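Side-chain contacts in methyltransferase WBDD (Escherichia coli, PDB 4AZS), which acts as a bifunctional kinase and methyltransferase that regulates the chain length of the O9a O antigen: residues Asn290-Leu295 against His310-Gln315; Thr54-Asn59 against Arg202-Phe207. One frame throughout, in Å; residues are numbered along the deposited sequence. Where two conformers were deposited one is given.

Contact 1: Asn290-Leu295 against His310-Gln315; sequences NEIKFL and HGENAQ. With SO4 (sulfate ion), chain N.
With chi1 at -71°, I292 sets CG2 anti to the backbone N and carries CG1 and CD1 along the other branch, while H310, whose CG sits between its backbone N and carbonyl carbon (chi1 64°), brings its ring against I292 CG2. This methyl lies over one face of the imidazole, 4.0 Å from the ring centroid and 23° off the normal, a CH-pi contact displaced toward the rim, where H310 ND1 is 3.7 Å from I292 CG2. I292 CD1 instead runs along the root of the same side chain, 3.9 Å from H310 CB, and ends 4.2 Å from E312 CG. The contact joins helix 278-296 to strand 307-312, an edge strand, within the chain, of the antiparallel sheet in the kinase domain. On this helix, in one of its two conformers, E291 makes a salt bridge to K265 and accepts from F383 N, an arrangement consistent with helix C of the protein kinase N-lobe, its glutamate paired with the lysine of a neighbouring strand next to the DFG motif. E312 offers only its aliphatic part to I292: its chain, extended beyond CG, takes the carboxylate past the isoleucine, where OE1 is hydrogen-bonded to Y269 OH and OE2 to H289 ND1. Beyond the strand the backbone bends in an Asx turn, with Q315 N 3.0 Å from N313 OD1 and above the amide's carbonyl plane. At this bend a sulfate, probably from the crystallisation liquor, accepts a long hydrogen bond from A314 N to its O3 (3.3 Å).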
ATOM      1  N   ASN A 290     -57.383  24.652   2.363  1.00 41.05           N
ATOM      2  CA  ASN A 290     -58.649  24.563   3.083  1.00 44.64           C
ATOM      3  C   ASN A 290     -58.665  25.511   4.328  1.00 41.99           C
ATOM      4  O   ASN A 290     -59.658  26.163   4.641  1.00 38.90           O
ATOM      5  CB  ASN A 290     -58.856  23.110   3.475  1.00 48.64           C
ATOM      6  CG  ASN A 290     -60.299  22.748   3.603  1.00 54.18           C
ATOM      7  OD1 ASN A 290     -61.124  23.151   2.798  1.00 66.71           O
ATOM      8  ND2 ASN A 290     -60.616  21.992   4.625  1.00 58.82           N
ATOM      9  N   GLU A 291     -57.520  25.668   4.986  1.00 40.81           N
ATOM     10  CA  GLU A 291     -57.474  26.451   6.210  0.50 41.70           C
ATOM     11  C   GLU A 291     -57.650  27.938   5.884  1.00 42.27           C
ATOM     12  O   GLU A 291     -58.418  28.663   6.569  1.00 40.22           O
ATOM     13  CB  GLU A 291     -56.184  26.170   6.986  0.50 41.26           C
ATOM     14  CG  GLU A 291     -56.096  26.921   8.306  0.50 42.06           C
ATOM     15  CD  GLU A 291     -55.004  26.390   9.230  0.50 41.66           C
ATOM     16  OE1 GLU A 291     -54.965  25.161   9.478  0.50 36.57           O
ATOM     17  OE2 GLU A 291     -54.198  27.225   9.714  0.50 41.30           O
ATOM     18  N   ILE A 292     -56.985  28.377   4.819  1.00 42.49           N
ATOM     19  CA  ILE A 292     -57.127  29.732   4.300  1.00 42.04           C
ATOM     20  C   ILE A 292     -58.572  30.013   3.935  1.00 41.36           C
ATOM     21  O   ILE A 292     -59.102  31.053   4.287  1.00 43.90           O
ATOM     22  CB  ILE A 292     -56.208  29.959   3.084  1.00 44.07           C
ATOM     23  CG1 ILE A 292     -54.745  30.013   3.535  1.00 44.07           C
ATOM     24  CG2 ILE A 292     -56.537  31.251   2.365  1.00 42.80           C
ATOM     25  CD1 ILE A 292     -53.766  29.952   2.371  1.00 45.66           C
ATOM     26  N   LYS A 293     -59.218  29.105   3.231  1.00 40.64           N
ATOM     27  CA  LYS A 293     -60.609  29.329   2.818  1.00 45.59           C
ATOM     28  C   LYS A 293     -61.566  29.506   4.002  1.00 45.75           C
ATOM     29  O   LYS A 293     -62.387  30.413   4.029  1.00 46.55           O
ATOM     30  CB  LYS A 293     -61.078  28.135   2.017  1.00 50.13           C
ATOM     31  CG  LYS A 293     -62.400  28.332   1.303  1.00 54.26           C
ATOM     32  CD  LYS A 293     -62.632  27.234   0.267  1.00 56.99           C
ATOM     33  CE  LYS A 293     -63.809  27.580  -0.652  1.00 64.66           C
ATOM     34  NZ  LYS A 293     -64.870  26.525  -0.691  1.00 63.26           N
ATOM     35  N   PHE A 294     -61.437  28.615   4.982  1.00 45.41           N
ATOM     36  CA  PHE A 294     -62.241  28.650   6.210  1.00 43.12           C
ATOM     37  C   PHE A 294     -61.990  29.904   7.012  1.00 42.42           C
ATOM     38  O   PHE A 294     -62.957  30.569   7.429  1.00 43.40           O
ATOM     39  CB  PHE A 294     -61.944  27.427   7.071  1.00 42.76           C
ATOM     40  CG  PHE A 294     -62.713  27.379   8.366  1.00 44.12           C
ATOM     41  CD1 PHE A 294     -64.011  26.906   8.399  1.00 44.41           C
ATOM     42  CD2 PHE A 294     -62.125  27.785   9.554  1.00 42.93           C
ATOM     43  CE1 PHE A 294     -64.707  26.856   9.592  1.00 44.57           C
ATOM     44  CE2 PHE A 294     -62.829  27.738  10.745  1.00 43.55           C
ATOM     45  CZ  PHE A 294     -64.115  27.271  10.757  1.00 42.64           C
ATOM     46  N   LEU A 295     -60.729  30.246   7.230  1.00 40.23           N
ATOM     47  CA  LEU A 295     -60.422  31.365   8.107  1.00 44.22           C
ATOM     48  C   LEU A 295     -60.704  32.705   7.463  1.00 49.42           C
ATOM     49  O   LEU A 295     -61.009  33.663   8.153  1.00 48.87           O
ATOM     50  CB  LEU A 295     -58.978  31.347   8.592  1.00 43.82           C
ATOM     51  CG  LEU A 295     -58.607  30.235   9.576  1.00 43.64           C
ATOM     52  CD1 LEU A 295     -57.126  30.335   9.891  1.00 44.02           C
ATOM     53  CD2 LEU A 295     -59.444  30.287  10.847  1.00 46.55           C
ATOM     54  N   HIS A 310     -51.602  35.698   3.668  1.00 35.84           N
ATOM     55  CA  HIS A 310     -51.629  34.336   3.146  1.00 39.42           C
ATOM     56  C   HIS A 310     -51.306  34.364   1.711  1.00 40.59           C
ATOM     57  O   HIS A 310     -51.466  35.379   1.058  1.00 38.72           O
ATOM     58  CB  HIS A 310     -52.998  33.693   3.303  1.00 40.85           C
ATOM     59  CG  HIS A 310     -54.077  34.369   2.502  1.00 45.36           C
ATOM     60  ND1 HIS A 310     -54.355  34.031   1.234  1.00 49.97           N
ATOM     61  CD2 HIS A 310     -54.947  35.400   2.835  1.00 48.85           C
ATOM     62  CE1 HIS A 310     -55.341  34.797   0.776  1.00 49.87           C
ATOM     63  NE2 HIS A 310     -55.709  35.635   1.764  1.00 50.25           N
ATOM     64  N   GLY A 311     -50.859  33.225   1.217  1.00 39.00           N
ATOM     65  CA  GLY A 311     -50.525  33.066  -0.189  1.00 41.33           C
ATOM     66  C   GLY A 311     -50.022  31.653  -0.426  1.00 38.82           C
ATOM     67  O   GLY A 311     -49.718  30.919   0.509  1.00 38.49           O
ATOM     68  N   GLU A 312     -49.957  31.263  -1.676  1.00 41.54           N
ATOM     69  CA  GLU A 312     -49.527  29.917  -2.049  1.00 42.68           C
ATOM     70  C   GLU A 312     -48.859  30.058  -3.369  1.00 42.63           C
ATOM     71  O   GLU A 312     -49.188  30.967  -4.142  1.00 39.03           O
ATOM     72  CB  GLU A 312     -50.690  28.938  -2.217  1.00 48.38           C
ATOM     73  CG  GLU A 312     -51.575  28.745  -0.986  1.00 54.01           C
ATOM     74  CD  GLU A 312     -52.634  27.665  -1.195  1.00 58.22           C
ATOM     75  OE1 GLU A 312     -52.295  26.460  -1.220  1.00 54.54           O
ATOM     76  OE2 GLU A 312     -53.820  28.025  -1.362  1.00 58.71           O
ATOM     77  N   ASN A 313     -47.915  29.160  -3.624  1.00 40.86           N
ATOM     78  CA  ASN A 313     -47.307  29.023  -4.936  1.00 40.60           C
ATOM     79  C   ASN A 313     -46.871  27.555  -5.143  1.00 38.50           C
ATOM     80  O   ASN A 313     -47.284  26.691  -4.381  1.00 39.22           O
ATOM     81  CB  ASN A 313     -46.174  30.023  -5.054  1.00 39.23           C
ATOM     82  CG  ASN A 313     -45.028  29.702  -4.137  1.00 44.19           C
ATOM     83  OD1 ASN A 313     -44.870  28.581  -3.685  1.00 44.89           O
ATOM     84  ND2 ASN A 313     -44.199  30.689  -3.879  1.00 46.58           N
ATOM     85  N   ALA A 314     -46.064  27.266  -6.153  1.00 38.21           N
ATOM     86  CA  ALA A 314     -45.805  25.874  -6.520  1.00 38.82           C
ATOM     87  C   ALA A 314     -45.079  25.127  -5.404  1.00 35.62           C
ATOM     88  O   ALA A 314     -45.338  23.966  -5.184  1.00 37.34           O
ATOM     89  CB  ALA A 314     -44.977  25.808  -7.789  1.00 39.77           C
ATOM     90  N   GLN A 315     -44.224  25.820  -4.692  1.00 33.29           N
ATOM     91  CA  GLN A 315     -43.308  25.211  -3.707  1.00 37.04           C
ATOM     92  C   GLN A 315     -43.873  25.096  -2.317  1.00 33.44           C
ATOM     93  O   GLN A 315     -43.543  24.177  -1.576  1.00 33.93           O
ATOM     94  CB  GLN A 315     -42.038  26.050  -3.562  1.00 36.83           C
ATOM     95  CG  GLN A 315     -41.171  25.987  -4.793  1.00 41.13           C
ATOM     96  CD  GLN A 315     -41.673  26.887  -5.929  1.00 41.74           C
ATOM     97  OE1 GLN A 315     -41.699  26.478  -7.083  1.00 44.87           O
ATOM     98  NE2 GLN A 315     -42.004  28.123  -5.609  1.00 41.39           N
TER
HETATM   99  S   SO4 N1486     -46.582  29.402  -9.251  1.00 88.67           S
HETATM  100  O1  SO4 N1486     -46.992  28.049  -9.736  1.00 78.03           O
HETATM  101  O2  SO4 N1486     -46.481  30.288 -10.443  1.00 93.57           O
HETATM  102  O3  SO4 N1486     -45.306  29.417  -8.500  1.00 55.78           O
HETATM  103  O4  SO4 N1486     -47.652  29.882  -8.347  1.00 77.88           O

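Contact 2: Thr54-Asn59 against Arg202-Phe207; sequences TEQYDN and RLIGEF. With SO4 (sulfate ion), chain I.
Q56 reaches from helix 47-64 toward strand 200-207, where I204 and R202 receive it. From CB the chain leaves the helix toward the strand, and Q56 CG makes the closest approach, 4.0 Å from I204 CD1, the two side chains coming from opposite directions. A bend at chi2 (-55°) then swings CD and the amide past that methyl to the neighbourhood of R202. At the tip, Q56 NE2 stands 4.5 Å from R202 NH1, set obliquely to the guanidinium, and makes a weak hydrogen bond to N229 OD1; R202 NH1 donates to L227 O. I204 CG2 lies 3.5 Å above the guanidinium plane of R202, toward its rim. The sheet beneath has the strand order 3-2-1-4-5-7-6 of class I methyltransferases, with 200-207 at its edge and a classic bulge where I204 and G205 both face M218. L203 N donates an almost straight hydrogen bond to a sulfate. Between helix and strand only carbon meets carbon closely: the facing Q56 NE2 and R202 NH1 are both donors, so they cannot bond to each other, and their hydrogen bonds go to acceptors outside both segments.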
ATOM      1  N   THR A  54     -33.046  43.521  -6.490  1.00 30.83           N
ATOM      2  CA  THR A  54     -33.489  44.882  -6.194  1.00 32.62           C
ATOM      3  C   THR A  54     -34.901  44.916  -5.588  1.00 32.24           C
ATOM      4  O   THR A  54     -35.185  45.733  -4.721  1.00 31.01           O
ATOM      5  CB  THR A  54     -33.457  45.764  -7.443  1.00 34.06           C
ATOM      6  OG1 THR A  54     -34.355  45.244  -8.399  1.00 41.58           O
ATOM      7  CG2 THR A  54     -32.103  45.784  -8.088  1.00 33.09           C
ATOM      8  N   GLU A  55     -35.785  44.027  -6.028  1.00 32.55           N
ATOM      9  CA  GLU A  55     -37.121  43.902  -5.433  0.70 33.86           C
ATOM     10  C   GLU A  55     -37.009  43.514  -3.944  1.00 32.67           C
ATOM     11  O   GLU A  55     -37.661  44.084  -3.074  1.00 28.15           O
ATOM     12  CB  GLU A  55     -37.939  42.880  -6.228  0.70 39.99           C
ATOM     13  CG  GLU A  55     -39.003  42.090  -5.473  0.70 43.27           C
ATOM     14  CD  GLU A  55     -39.677  41.030  -6.364  0.70 49.57           C
ATOM     15  OE1 GLU A  55     -39.740  41.214  -7.611  0.70 52.30           O
ATOM     16  OE2 GLU A  55     -40.154  40.012  -5.814  0.70 50.78           O
ATOM     17  N   GLN A  56     -36.149  42.550  -3.637  1.00 31.80           N
ATOM     18  CA  GLN A  56     -35.975  42.096  -2.273  1.00 29.84           C
ATOM     19  C   GLN A  56     -35.254  43.157  -1.440  1.00 27.88           C
ATOM     20  O   GLN A  56     -35.600  43.354  -0.284  1.00 26.14           O
ATOM     21  CB  GLN A  56     -35.177  40.791  -2.236  1.00 32.62           C
ATOM     22  CG  GLN A  56     -35.921  39.556  -2.759  1.00 35.05           C
ATOM     23  CD  GLN A  56     -37.245  39.323  -2.054  1.00 37.45           C
ATOM     24  OE1 GLN A  56     -37.430  39.636  -0.869  1.00 41.04           O
ATOM     25  NE2 GLN A  56     -38.196  38.864  -2.804  1.00 41.25           N
ATOM     26  N   TYR A  57     -34.240  43.813  -2.019  1.00 27.99           N
ATOM     27  CA  TYR A  57     -33.626  44.979  -1.382  1.00 29.02           C
ATOM     28  C   TYR A  57     -34.710  45.998  -0.957  1.00 29.99           C
ATOM     29  O   TYR A  57     -34.749  46.401   0.193  1.00 28.10           O
ATOM     30  CB  TYR A  57     -32.593  45.645  -2.278  1.00 29.34           C
ATOM     31  CG  TYR A  57     -31.965  46.874  -1.637  1.00 29.50           C
ATOM     32  CD1 TYR A  57     -32.582  48.134  -1.717  1.00 30.56           C
ATOM     33  CD2 TYR A  57     -30.804  46.762  -0.897  1.00 27.82           C
ATOM     34  CE1 TYR A  57     -32.019  49.252  -1.096  1.00 30.95           C
ATOM     35  CE2 TYR A  57     -30.250  47.846  -0.280  1.00 30.65           C
ATOM     36  CZ  TYR A  57     -30.851  49.089  -0.376  1.00 30.58           C
ATOM     37  OH  TYR A  57     -30.252  50.124   0.265  1.00 31.92           O
ATOM     38  N   ASP A  58     -35.598  46.373  -1.872  1.00 32.38           N
ATOM     39  CA  ASP A  58     -36.631  47.389  -1.587  1.00 33.36           C
ATOM     40  C   ASP A  58     -37.563  46.930  -0.486  1.00 33.25           C
ATOM     41  O   ASP A  58     -37.873  47.702   0.426  1.00 32.29           O
ATOM     42  CB  ASP A  58     -37.468  47.698  -2.842  1.00 36.56           C
ATOM     43  CG  ASP A  58     -36.690  48.427  -3.899  1.00 37.27           C
ATOM     44  OD1 ASP A  58     -35.668  49.027  -3.572  1.00 38.02           O
ATOM     45  OD2 ASP A  58     -37.116  48.421  -5.071  1.00 41.21           O
ATOM     46  N   ASN A  59     -38.007  45.662  -0.545  1.00 35.54           N
ATOM     47  CA  ASN A  59     -38.875  45.127   0.495  1.00 34.58           C
ATOM     48  C   ASN A  59     -38.215  45.263   1.842  1.00 31.77           C
ATOM     49  O   ASN A  59     -38.832  45.654   2.817  1.00 33.95           O
ATOM     50  CB  ASN A  59     -39.191  43.634   0.265  1.00 38.68           C
ATOM     51  CG  ASN A  59     -40.091  43.407  -0.926  1.00 44.00           C
ATOM     52  OD1 ASN A  59     -40.730  44.338  -1.428  1.00 44.12           O
ATOM     53  ND2 ASN A  59     -40.160  42.156  -1.381  1.00 44.01           N
ATOM     54  N   ARG A 202     -37.198  30.323   1.242  1.00 29.79           N
ATOM     55  CA  ARG A 202     -38.222  30.333   0.180  1.00 30.12           C
ATOM     56  C   ARG A 202     -37.444  30.372  -1.124  1.00 27.18           C
ATOM     57  O   ARG A 202     -36.602  31.267  -1.288  1.00 22.11           O
ATOM     58  CB  ARG A 202     -38.959  31.715   0.199  1.00 34.64           C
ATOM     59  CG  ARG A 202     -40.338  31.887   0.771  1.00 43.83           C
ATOM     60  CD  ARG A 202     -40.730  33.381   0.827  1.00 40.69           C
ATOM     61  NE  ARG A 202     -40.916  33.862  -0.497  1.00 44.70           N
ATOM     62  CZ  ARG A 202     -40.837  35.110  -0.928  1.00 39.67           C
ATOM     63  NH1 ARG A 202     -40.564  36.165  -0.175  1.00 41.69           N
ATOM     64  NH2 ARG A 202     -41.045  35.280  -2.195  1.00 41.88           N
ATOM     65  N   LEU A 203     -37.823  29.566  -2.108  1.00 26.74           N
ATOM     66  CA  LEU A 203     -37.357  29.745  -3.490  1.00 28.83           C
ATOM     67  C   LEU A 203     -37.923  31.031  -4.114  1.00 28.21           C
ATOM     68  O   LEU A 203     -39.113  31.213  -4.107  1.00 27.09           O
ATOM     69  CB  LEU A 203     -37.770  28.544  -4.334  1.00 27.97           C
ATOM     70  CG  LEU A 203     -37.349  28.512  -5.787  1.00 27.42           C
ATOM     71  CD1 LEU A 203     -35.870  28.261  -5.827  1.00 27.94           C
ATOM     72  CD2 LEU A 203     -38.094  27.420  -6.592  1.00 30.29           C
ATOM     73  N   ILE A 204     -37.070  31.943  -4.596  1.00 26.82           N
ATOM     74  CA  ILE A 204     -37.597  33.165  -5.228  1.00 27.91           C
ATOM     75  C   ILE A 204     -37.374  33.232  -6.740  1.00 27.53           C
ATOM     76  O   ILE A 204     -37.963  34.052  -7.386  1.00 30.33           O
ATOM     77  CB  ILE A 204     -37.132  34.463  -4.571  1.00 29.21           C
ATOM     78  CG1 ILE A 204     -35.612  34.525  -4.506  1.00 28.92           C
ATOM     79  CG2 ILE A 204     -37.718  34.582  -3.179  1.00 31.39           C
ATOM     80  CD1 ILE A 204     -35.132  35.933  -4.191  1.00 29.23           C
ATOM     81  N   GLY A 205     -36.559  32.363  -7.306  1.00 27.61           N
ATOM     82  CA  GLY A 205     -36.436  32.298  -8.752  1.00 28.30           C
ATOM     83  C   GLY A 205     -35.464  31.231  -9.200  1.00 27.81           C
ATOM     84  O   GLY A 205     -34.863  30.525  -8.383  1.00 26.49           O
ATOM     85  N   GLU A 206     -35.315  31.105 -10.498  1.00 28.69           N
ATOM     86  CA  GLU A 206     -34.383  30.102 -11.090  1.00 32.79           C
ATOM     87  C   GLU A 206     -33.760  30.766 -12.308  1.00 29.95           C
ATOM     88  O   GLU A 206     -34.463  31.466 -13.050  1.00 27.87           O
ATOM     89  CB  GLU A 206     -35.161  28.863 -11.493  1.00 38.03           C
ATOM     90  CG  GLU A 206     -34.573  27.594 -10.898  1.00 46.33           C
ATOM     91  CD  GLU A 206     -35.637  26.749 -10.259  1.00 52.48           C
ATOM     92  OE1 GLU A 206     -36.820  26.942 -10.607  1.00 56.36           O
ATOM     93  OE2 GLU A 206     -35.278  25.900  -9.420  1.00 52.32           O
ATOM     94  N   PHE A 207     -32.458  30.605 -12.491  1.00 30.34           N
ATOM     95  CA  PHE A 207     -31.751  31.382 -13.494  1.00 29.73           C
ATOM     96  C   PHE A 207     -30.904  30.511 -14.388  1.00 29.91           C
ATOM     97  O   PHE A 207     -30.270  29.554 -13.934  1.00 26.80           O
ATOM     98  CB  PHE A 207     -30.921  32.476 -12.823  1.00 28.63           C
ATOM     99  CG  PHE A 207     -31.777  33.452 -12.088  1.00 29.19           C
ATOM    100  CD1 PHE A 207     -32.388  34.492 -12.776  1.00 30.53           C
ATOM    101  CD2 PHE A 207     -32.109  33.245 -10.757  1.00 27.15           C
ATOM    102  CE1 PHE A 207     -33.238  35.362 -12.139  1.00 29.47           C
ATOM    103  CE2 PHE A 207     -32.950  34.125 -10.103  1.00 29.56           C
ATOM    104  CZ  PHE A 207     -33.545  35.182 -10.805  1.00 30.26           C
TER
HETATM  105  S   SO4 I1481     -38.692  25.923  -1.641  1.00 31.75           S
HETATM  106  O1  SO4 I1481     -39.064  24.787  -0.773  1.00 65.58           O
HETATM  107  O2  SO4 I1481     -38.707  25.291  -2.984  1.00 64.17           O
HETATM  108  O3  SO4 I1481     -37.324  26.344  -1.289  1.00 67.80           O
HETATM  109  O4  SO4 I1481     -39.650  27.145  -1.388  1.00 41.91           O

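In the fold
From the N terminus, helix 47-64 comes early, after helix 18-24, and contact 2 closes a long loop of 142 residues when strand 200-207 returns to it, after most of the methyltransferase sheet has been built. The chain then enters the kinase part, where contact 1 closes a short loop of 14 residues between helix 278-296 and strand 307-312. The two loops follow in series, neither nested nor crossed, with centres about 21 Å apart. They nonetheless touch where the two catalytic parts abut: Q315 CD packs 3.7 Å from L203 CD2. Next to this junction, A314 and Q315 also hydrogen-bond to T20 and S23 of the second subunit.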